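Local structure of polygalacturonase (1BHE) at residues A[42-47]-A[63-68]; A[112-117]-A[163-168]; A[18-23]-A[50-55]; A[73-78]-A[100-105]. The protein hydrolyses the alpha-1,4 linkages between galacturonate units of polygalacturonic acid, contributing to maceration and soft-rotting of plant tissue. All blocks are in the same frame, centred on the assembly; numbering follows the deposited sequence.

Contact 1 of 4, residues A[42-47]-A[63-68]; sequences VRLSAG and VSLLID
Val42, Arg43 and Leu44 run parallel to Leu65, Leu66 and Ile67, the strands of neighbouring coils in the right-handed parallel beta-helix of family 28 hydrolases, close to its N-terminal end. The backbone ladder begins with Val42 N bonded to Ser64 O. Leu66 is gripped on both sides, its N by Val42 O (2.9 Å) and its O by Leu44 N, and Leu44 O then takes Asp68 N.

The polar contacts centre on Arg43 and Asp68, beside Leu66. The Arg43 chain is extended, with CG anti to the backbone N (chi1 -179°), and runs alongside Leu66, CG to CD2 3.9 Å, before meeting Asp68 side-on in a salt bridge. Its NE reaches the syn lone pair of Asp68 OD1 at 2.8 Å in a nearly straight bond (167°). NH2 reaches OD2 from above the carboxylate, whose plane is turned 54° from the guanidinium. Ser45 OG donates to the same OD2 from the opposite face, and a water links OD2 to Ala46 N, so Asp68 is fixed in its rotation by several partners.

The other face is apolar and faces the interior of the beta-helix, where alpha-helix 26-33 packs on Val42. There Leu65 CD2 touches two partners, 4.1 Å from Val42 CB and 4.0 Å from Leu44 CD2.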
# COMPACT_ATOMS: atom_id res chain seq x y z
N VAL A 42 8.33 -10.16 19.67
CA VAL A 42 8.48 -11.61 19.59
C VAL A 42 9.51 -11.80 18.47
O VAL A 42 9.29 -11.24 17.38
CB VAL A 42 7.18 -12.34 19.27
CG1 VAL A 42 7.38 -13.79 18.83
CG2 VAL A 42 6.28 -12.28 20.51
N ARG A 43 10.60 -12.48 18.75
CA ARG A 43 11.67 -12.66 17.76
C ARG A 43 11.57 -14.01 17.06
O ARG A 43 11.45 -15.05 17.70
CB ARG A 43 13.03 -12.50 18.44
CG ARG A 43 14.21 -12.63 17.49
CD ARG A 43 15.56 -12.37 18.15
NE ARG A 43 16.66 -12.63 17.22
CZ ARG A 43 17.95 -12.76 17.52
NH1 ARG A 43 18.37 -12.62 18.77
NH2 ARG A 43 18.83 -13.02 16.56
N LEU A 44 11.58 -13.99 15.74
CA LEU A 44 11.49 -15.18 14.91
C LEU A 44 12.87 -15.51 14.33
O LEU A 44 13.38 -14.82 13.45
CB LEU A 44 10.46 -14.94 13.80
CG LEU A 44 9.01 -15.36 13.98
CD1 LEU A 44 8.49 -15.37 15.40
CD2 LEU A 44 8.10 -14.49 13.11
N SER A 45 13.47 -16.55 14.88
CA SER A 45 14.79 -17.00 14.49
C SER A 45 14.75 -18.40 13.86
O SER A 45 13.74 -19.10 13.89
CB SER A 45 15.71 -17.04 15.72
OG SER A 45 15.88 -15.74 16.26
N ALA A 46 15.87 -18.78 13.26
CA ALA A 46 15.98 -20.08 12.61
C ALA A 46 16.14 -21.21 13.62
O ALA A 46 16.71 -21.04 14.69
CB ALA A 46 17.19 -20.09 11.68
N GLY A 47 15.63 -22.38 13.27
CA GLY A 47 15.73 -23.58 14.11
C GLY A 47 16.23 -24.70 13.17
O GLY A 47 17.15 -24.45 12.39
N VAL A 63 3.07 -4.22 21.36
CA VAL A 63 3.86 -5.41 21.05
C VAL A 63 4.27 -5.39 19.58
O VAL A 63 3.56 -4.88 18.71
CB VAL A 63 3.06 -6.68 21.39
CG1 VAL A 63 3.79 -7.95 21.01
CG2 VAL A 63 2.70 -6.70 22.87
N SER A 64 5.45 -5.95 19.28
CA SER A 64 5.96 -5.97 17.92
C SER A 64 6.39 -7.37 17.49
O SER A 64 6.49 -8.29 18.29
CB SER A 64 7.17 -5.02 17.81
OG SER A 64 6.82 -3.67 18.06
N LEU A 65 6.68 -7.49 16.20
CA LEU A 65 7.18 -8.71 15.61
C LEU A 65 8.57 -8.39 15.03
O LEU A 65 8.73 -7.36 14.37
CB LEU A 65 6.33 -9.24 14.47
CG LEU A 65 5.52 -10.52 14.62
CD1 LEU A 65 4.99 -10.96 13.25
CD2 LEU A 65 6.27 -11.66 15.28
N LEU A 66 9.51 -9.27 15.27
CA LEU A 66 10.88 -9.12 14.78
C LEU A 66 11.27 -10.38 14.03
O LEU A 66 11.16 -11.48 14.59
CB LEU A 66 11.83 -8.88 15.95
CG LEU A 66 13.33 -8.99 15.66
CD1 LEU A 66 13.73 -8.02 14.57
CD2 LEU A 66 14.13 -8.75 16.93
N ILE A 67 11.62 -10.26 12.75
CA ILE A 67 11.96 -11.42 11.92
C ILE A 67 13.43 -11.35 11.53
O ILE A 67 13.87 -10.38 10.93
CB ILE A 67 11.10 -11.47 10.64
CG1 ILE A 67 9.62 -11.20 10.96
CG2 ILE A 67 11.25 -12.80 9.93
CD1 ILE A 67 8.75 -11.00 9.74
N ASP A 68 14.22 -12.34 11.92
CA ASP A 68 15.65 -12.33 11.66
C ASP A 68 16.03 -12.38 10.18
O ASP A 68 15.30 -12.91 9.34
CB ASP A 68 16.31 -13.54 12.33
CG ASP A 68 16.48 -13.46 13.82
OD1 ASP A 68 16.04 -12.49 14.47
OD2 ASP A 68 17.07 -14.42 14.38
O HOH W 1 17.95 -16.62 12.98

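Contact 2 of 4, residues A[112-117]-A[163-168]; sequences GIYGPG and TLYNVS
Two neighbouring coils of the parallel beta-helix stack here: Gly112, Ile113 and Tyr114 of strand 112-114 pair with Thr163, Leu164 and Tyr165 before the second chain turns a corner at Asn166. Ile113 bonds both ways, its N to Thr163 O (2.9 Å) and its O to Tyr165 N. Gly115 N continues the ladder to Tyr165 O. Past the corner, Ser168 N meets Gly117 O in a straight bond (172°), so the pairing resumes on the next side of the coil.

Ile113 and Leu164 lie side by side, CB to CD2 3.9 Å, on the inward face, where Ile113 meets Ile119 and Leu164 meets Ala187. On the other face the Tyr114 ring slants across its neighbours: OH sits 3.5 Å from Thr163 CB, and Tyr114 CD2 meets the edge of the Tyr165 ring, 3.7 Å from Tyr165 CD2. The hydroxyl of Tyr165 is held by Glu8, and Asn166 CB lies over one face of its ring.

At the corner a cis peptide precedes Pro116, whose ring lies beside the Asn166 side chain, CB to OD1 3.8 Å. Two waters bridge the chains here: one joins Gly115 O to Asn166 ND2, and the other sits 2.8 Å from Pro116 O and 2.7 Å from Ser168 OG.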
# COMPACT_ATOMS: atom_id res chain seq x y z
N GLY A 112 4.57 -2.66 16.09
CA GLY A 112 5.40 -2.60 14.89
C GLY A 112 5.86 -3.94 14.36
O GLY A 112 5.68 -4.98 15.00
N ILE A 113 6.39 -3.94 13.15
CA ILE A 113 6.89 -5.13 12.45
C ILE A 113 8.29 -4.79 11.93
O ILE A 113 8.48 -3.77 11.27
CB ILE A 113 5.97 -5.51 11.29
CG1 ILE A 113 4.62 -6.06 11.80
CG2 ILE A 113 6.62 -6.53 10.35
CD1 ILE A 113 3.55 -6.10 10.73
N TYR A 114 9.28 -5.59 12.32
CA TYR A 114 10.69 -5.32 12.04
C TYR A 114 11.37 -6.50 11.35
O TYR A 114 11.05 -7.65 11.68
CB TYR A 114 11.43 -5.04 13.37
CG TYR A 114 10.90 -3.83 14.12
CD1 TYR A 114 9.77 -3.93 14.92
CD2 TYR A 114 11.49 -2.59 13.99
CE1 TYR A 114 9.23 -2.81 15.54
CE2 TYR A 114 10.98 -1.47 14.62
CZ TYR A 114 9.84 -1.59 15.39
OH TYR A 114 9.34 -0.48 16.03
N GLY A 115 12.29 -6.23 10.44
CA GLY A 115 13.08 -7.27 9.77
C GLY A 115 14.50 -7.32 10.32
O GLY A 115 14.71 -7.16 11.51
N PRO A 116 15.46 -7.68 9.47
CA PRO A 116 15.31 -7.77 8.04
C PRO A 116 14.94 -9.09 7.41
O PRO A 116 15.24 -9.31 6.23
CB PRO A 116 16.70 -7.33 7.53
CG PRO A 116 17.63 -7.92 8.54
CD PRO A 116 16.90 -7.82 9.86
N GLY A 117 14.17 -9.90 8.11
CA GLY A 117 13.55 -11.09 7.56
C GLY A 117 12.47 -10.70 6.55
O GLY A 117 12.28 -9.54 6.19
N THR A 163 4.88 1.17 13.44
CA THR A 163 6.15 1.21 12.73
C THR A 163 6.35 -0.04 11.87
O THR A 163 6.11 -1.15 12.33
CB THR A 163 7.34 1.27 13.73
OG1 THR A 163 7.26 2.50 14.47
CG2 THR A 163 8.68 1.21 13.00
N LEU A 164 6.81 0.14 10.64
CA LEU A 164 7.15 -0.92 9.71
C LEU A 164 8.61 -0.65 9.29
O LEU A 164 8.82 0.35 8.59
CB LEU A 164 6.29 -0.86 8.46
CG LEU A 164 5.71 -2.08 7.79
CD1 LEU A 164 5.56 -1.87 6.28
CD2 LEU A 164 6.42 -3.39 8.09
N TYR A 165 9.56 -1.45 9.75
CA TYR A 165 10.96 -1.10 9.50
C TYR A 165 11.88 -2.21 9.04
O TYR A 165 11.87 -3.30 9.62
CB TYR A 165 11.51 -0.59 10.84
CG TYR A 165 12.98 -0.22 10.83
CD1 TYR A 165 13.48 0.79 10.03
CD2 TYR A 165 13.87 -0.91 11.66
CE1 TYR A 165 14.83 1.12 10.05
CE2 TYR A 165 15.22 -0.58 11.68
CZ TYR A 165 15.68 0.43 10.87
OH TYR A 165 17.03 0.75 10.90
N ASN A 166 12.75 -1.87 8.08
CA ASN A 166 13.83 -2.78 7.68
C ASN A 166 13.31 -4.18 7.44
O ASN A 166 13.81 -5.12 8.06
CB ASN A 166 14.85 -2.73 8.82
CG ASN A 166 16.17 -3.43 8.57
OD1 ASN A 166 16.61 -3.55 7.43
ND2 ASN A 166 16.79 -3.92 9.64
N VAL A 167 12.34 -4.37 6.56
CA VAL A 167 11.74 -5.68 6.33
C VAL A 167 11.29 -5.87 4.89
O VAL A 167 11.01 -4.90 4.19
CB VAL A 167 10.55 -5.79 7.32
CG1 VAL A 167 9.49 -4.72 7.01
CG2 VAL A 167 9.92 -7.17 7.32
N SER A 168 11.22 -7.12 4.43
CA SER A 168 10.79 -7.40 3.07
C SER A 168 9.40 -8.07 3.08
O SER A 168 9.13 -8.95 3.89
CB SER A 168 11.75 -8.31 2.29
OG SER A 168 13.03 -7.71 2.15
O HOH W 2 14.91 -4.26 12.08
O HOH W 3 14.68 -7.42 4.30

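Contact 3 of 4, residues A[18-23]-A[50-55]; sequences LKADSS and SVFLSG
Ala20 sets its methyl squarely on the face of the Phe52 ring: CB lies 3.7 Å from the ring centroid and only 13° off the normal, a clear CH-pi contact. The ring comes to this place because CG is anti to the carbonyl carbon (chi1 -72°), which turns it from strand 51-54 toward the end of strand 18-19. Its far end reaches the backbone there. CZ is 3.3 Å from Ala20 N and 3.5 Å from Leu18 O, the latter meeting the ring at its edge, while Leu18 CB touches CE2 at 4.0 Å. Leu44, from strand 41-45, and Ile29, from helix 26-33, also pack on Phe52.

Beyond Ala20 the chain bends away in an Asx turn: Asp21 OD1 accepts both Ser23 N and Ser23 OG (2.7 Å) from one face of its carboxylate. Water lies between the two backbones here. One molecule sits between Asp21 O and Val51 O; a second accepts from Leu53 N at 2.8 Å and sits near Ser23 O and Val51 O.

With no direct backbone pairing, the segments meet through the ring and through water. Helix 26-33 touches both Leu18 and Phe52, consistent with the helical cap at the N-terminal end of right-handed parallel beta-helices.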
# COMPACT_ATOMS: atom_id res chain seq x y z
N LEU A 18 11.66 -17.42 19.26
CA LEU A 18 11.13 -18.67 18.76
C LEU A 18 12.02 -19.19 17.63
O LEU A 18 12.61 -18.39 16.90
CB LEU A 18 9.69 -18.53 18.24
CG LEU A 18 8.66 -17.90 19.18
CD1 LEU A 18 7.37 -17.59 18.42
CD2 LEU A 18 8.36 -18.80 20.37
N LYS A 19 12.18 -20.50 17.52
CA LYS A 19 13.02 -21.10 16.49
C LYS A 19 12.16 -21.94 15.55
O LYS A 19 11.32 -22.72 15.99
CB LYS A 19 14.14 -21.94 17.13
CG LYS A 19 15.15 -21.07 17.88
CD LYS A 19 16.45 -21.79 18.22
CE LYS A 19 17.32 -20.91 19.11
NZ LYS A 19 18.37 -21.70 19.82
N ALA A 20 12.28 -21.69 14.25
CA ALA A 20 11.42 -22.35 13.27
C ALA A 20 11.74 -23.83 13.10
O ALA A 20 12.91 -24.21 13.08
CB ALA A 20 11.55 -21.66 11.91
N ASP A 21 10.71 -24.63 12.91
CA ASP A 21 10.85 -26.06 12.63
C ASP A 21 9.92 -26.40 11.46
O ASP A 21 9.62 -25.49 10.67
CB ASP A 21 10.56 -26.93 13.84
CG ASP A 21 9.24 -26.64 14.52
OD1 ASP A 21 8.23 -26.32 13.85
OD2 ASP A 21 9.22 -26.75 15.77
N SER A 22 9.46 -27.63 11.34
CA SER A 22 8.59 -27.99 10.23
C SER A 22 7.10 -28.01 10.58
O SER A 22 6.30 -28.33 9.70
CB SER A 22 9.02 -29.35 9.67
OG SER A 22 10.37 -29.29 9.23
N SER A 23 6.73 -27.66 11.80
CA SER A 23 5.33 -27.67 12.21
C SER A 23 4.61 -26.36 11.91
O SER A 23 5.24 -25.35 11.63
CB SER A 23 5.25 -27.93 13.73
OG SER A 23 5.66 -26.76 14.43
N SER A 50 14.03 -22.32 8.51
CA SER A 50 14.10 -20.87 8.64
C SER A 50 12.75 -20.28 8.23
O SER A 50 12.65 -19.10 7.90
CB SER A 50 15.20 -20.31 7.74
OG SER A 50 14.86 -20.54 6.38
N VAL A 51 11.72 -21.13 8.19
CA VAL A 51 10.40 -20.71 7.75
C VAL A 51 9.34 -20.98 8.82
O VAL A 51 9.16 -22.11 9.27
CB VAL A 51 9.97 -21.44 6.45
CG1 VAL A 51 8.58 -21.01 6.01
CG2 VAL A 51 10.95 -21.20 5.31
N PHE A 52 8.63 -19.94 9.23
CA PHE A 52 7.49 -20.05 10.14
C PHE A 52 6.23 -20.06 9.27
O PHE A 52 5.94 -19.06 8.61
CB PHE A 52 7.43 -18.91 11.14
CG PHE A 52 8.47 -18.93 12.22
CD1 PHE A 52 9.69 -18.31 12.04
CD2 PHE A 52 8.21 -19.57 13.43
CE1 PHE A 52 10.65 -18.33 13.03
CE2 PHE A 52 9.17 -19.59 14.43
CZ PHE A 52 10.39 -18.97 14.23
N LEU A 53 5.54 -21.19 9.23
CA LEU A 53 4.32 -21.33 8.42
C LEU A 53 3.12 -21.04 9.32
O LEU A 53 2.95 -21.72 10.34
CB LEU A 53 4.27 -22.73 7.82
CG LEU A 53 3.43 -22.95 6.56
CD1 LEU A 53 3.80 -21.99 5.44
CD2 LEU A 53 3.58 -24.39 6.07
N SER A 54 2.33 -20.03 8.99
CA SER A 54 1.24 -19.62 9.87
C SER A 54 0.01 -19.10 9.15
O SER A 54 0.06 -18.65 8.01
CB SER A 54 1.79 -18.50 10.77
OG SER A 54 0.80 -17.88 11.57
N GLY A 55 -1.10 -19.11 9.87
CA GLY A 55 -2.35 -18.51 9.42
C GLY A 55 -2.44 -17.14 10.10
O GLY A 55 -1.45 -16.63 10.63
O HOH W 4 8.46 -24.60 8.39
O HOH W 5 6.58 -23.29 10.76

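Contact 4 of 4, residues A[73-78]-A[100-105]; sequences LRAVNN and DAFITA
This is a purely apolar contact inside the beta-helix, where Phe102, just before strand 103-105, and Ile103, its first residue, pack on Leu73 and Ala75; strand 51-58 pairs with both strands. Phe102 carries most of it. A chi1 of -171° swings its ring away from its own backbone N, and the side chain points at strand 72-75 and lays one ring face on Ala75: CB stands 3.7 Å from the centroid and 6° off the normal, a nearly vertical CH-pi contact. The ring's far atom CZ also lies close to the backbone, 3.5 Å from Ala75 N, and the carbonyl O of Leu73 sits at the ring edge.

Leu73 comes at the ring obliquely: its CG and CD1 meet Phe102 at CZ (CG to CZ 3.7 Å), while Leu73 CD2 lies 4.0 Å from Ile103 CD1. Ile119 touches both Phe102 and Ile103, and Leu65 touches both Leu73 and Ile103, so strands 64-67 and 118-120 complete the cluster.

Arg74 points the other way, out of the cluster, and its NE forms a salt bridge with Asp120. Inward-facing aliphatic and aromatic side chains stacked coil upon coil, as here, are a feature of the parallel beta-helix core.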
# COMPACT_ATOMS: atom_id res chain seq x y z
N LEU A 73 8.48 -15.46 7.46
CA LEU A 73 7.17 -15.74 8.07
C LEU A 73 6.26 -15.90 6.85
O LEU A 73 6.04 -14.93 6.12
CB LEU A 73 6.74 -14.62 8.99
CG LEU A 73 5.29 -14.65 9.51
CD1 LEU A 73 5.04 -15.88 10.36
CD2 LEU A 73 4.98 -13.39 10.31
N ARG A 74 5.82 -17.12 6.58
CA ARG A 74 5.04 -17.43 5.39
C ARG A 74 3.59 -17.80 5.65
O ARG A 74 3.28 -18.65 6.48
CB ARG A 74 5.75 -18.59 4.68
CG ARG A 74 5.19 -18.99 3.32
CD ARG A 74 6.02 -20.13 2.72
NE ARG A 74 7.32 -19.64 2.28
CZ ARG A 74 8.43 -20.36 2.16
NH1 ARG A 74 8.44 -21.66 2.42
NH2 ARG A 74 9.54 -19.77 1.77
N ALA A 75 2.69 -17.15 4.90
CA ALA A 75 1.26 -17.40 5.02
C ALA A 75 0.89 -18.74 4.40
O ALA A 75 1.26 -19.02 3.25
CB ALA A 75 0.48 -16.27 4.36
N VAL A 76 0.18 -19.58 5.16
CA VAL A 76 -0.19 -20.89 4.63
C VAL A 76 -1.03 -20.73 3.37
O VAL A 76 -1.85 -19.81 3.26
CB VAL A 76 -0.90 -21.77 5.66
CG1 VAL A 76 0.04 -22.07 6.82
CG2 VAL A 76 -2.18 -21.13 6.19
N ASN A 77 -0.82 -21.62 2.41
CA ASN A 77 -1.55 -21.61 1.15
C ASN A 77 -2.84 -22.42 1.30
O ASN A 77 -3.04 -23.47 0.70
CB ASN A 77 -0.69 -22.15 0.01
CG ASN A 77 -0.18 -23.56 0.19
OD1 ASN A 77 0.13 -23.99 1.30
ND2 ASN A 77 -0.10 -24.33 -0.89
N ASN A 78 -3.75 -21.91 2.12
CA ASN A 78 -5.01 -22.55 2.44
C ASN A 78 -6.09 -21.49 2.63
O ASN A 78 -5.96 -20.63 3.49
CB ASN A 78 -4.86 -23.39 3.72
CG ASN A 78 -6.09 -24.25 3.94
OD1 ASN A 78 -7.10 -23.77 4.43
ND2 ASN A 78 -6.01 -25.50 3.49
N ASP A 100 -9.52 -12.89 6.39
CA ASP A 100 -8.80 -12.09 7.39
C ASP A 100 -7.41 -11.80 6.78
O ASP A 100 -6.98 -12.55 5.90
CB ASP A 100 -8.63 -12.82 8.71
CG ASP A 100 -9.93 -12.97 9.49
OD1 ASP A 100 -10.80 -12.08 9.39
OD2 ASP A 100 -10.08 -13.99 10.19
N ALA A 101 -6.71 -10.80 7.29
CA ALA A 101 -5.36 -10.52 6.79
C ALA A 101 -4.38 -11.48 7.46
O ALA A 101 -4.76 -12.16 8.42
CB ALA A 101 -4.96 -9.08 7.06
N PHE A 102 -3.15 -11.51 6.98
CA PHE A 102 -2.14 -12.37 7.61
C PHE A 102 -1.79 -11.84 8.99
O PHE A 102 -1.78 -12.58 9.98
CB PHE A 102 -0.91 -12.49 6.72
CG PHE A 102 0.12 -13.50 7.14
CD1 PHE A 102 -0.19 -14.56 7.97
CD2 PHE A 102 1.42 -13.37 6.65
CE1 PHE A 102 0.78 -15.48 8.33
CE2 PHE A 102 2.39 -14.29 7.01
CZ PHE A 102 2.06 -15.34 7.85
N ILE A 103 -1.47 -10.55 9.08
CA ILE A 103 -1.14 -9.91 10.35
C ILE A 103 -2.08 -8.72 10.55
O ILE A 103 -2.13 -7.86 9.67
CB ILE A 103 0.31 -9.43 10.43
CG1 ILE A 103 1.31 -10.59 10.26
CG2 ILE A 103 0.58 -8.72 11.76
CD1 ILE A 103 2.71 -10.07 9.97
N THR A 104 -2.85 -8.74 11.63
CA THR A 104 -3.80 -7.65 11.88
C THR A 104 -3.51 -6.96 13.21
O THR A 104 -3.33 -7.61 14.24
CB THR A 104 -5.25 -8.17 11.89
OG1 THR A 104 -5.52 -8.95 10.72
CG2 THR A 104 -6.24 -7.01 11.92
N ALA A 105 -3.48 -5.63 13.20
CA ALA A 105 -3.23 -4.82 14.39
C ALA A 105 -4.44 -3.90 14.57
O ALA A 105 -4.65 -3.01 13.75
CB ALA A 105 -1.96 -4.01 14.20

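All four contacts belong to the first coils of the beta-helix, toward its N-terminal end. Contacts 1 and 2 continue one ladder: strands 41-45, 64-67, 112-114 and 162-165 lie in order, with strands 64-67 and 112-114 as neighbours, and the centres of contacts 1 and 2 are about 10 Å apart. Strand 14-19 of contact 3 pairs with strand 41-45 of contact 1, and strand 51-58 runs beside both strands of contact 4, whose centre is about 13 Å from that of contact 3. Along the chain, contacts 1 and 3 interleave; contacts 4 and 2 then follow in turn. Contacts 1 and 2 thus hold successive coils together, while contacts 3 and 4 join side chains between different strands, contact 4 in the interior, away from the probable catalytic residues.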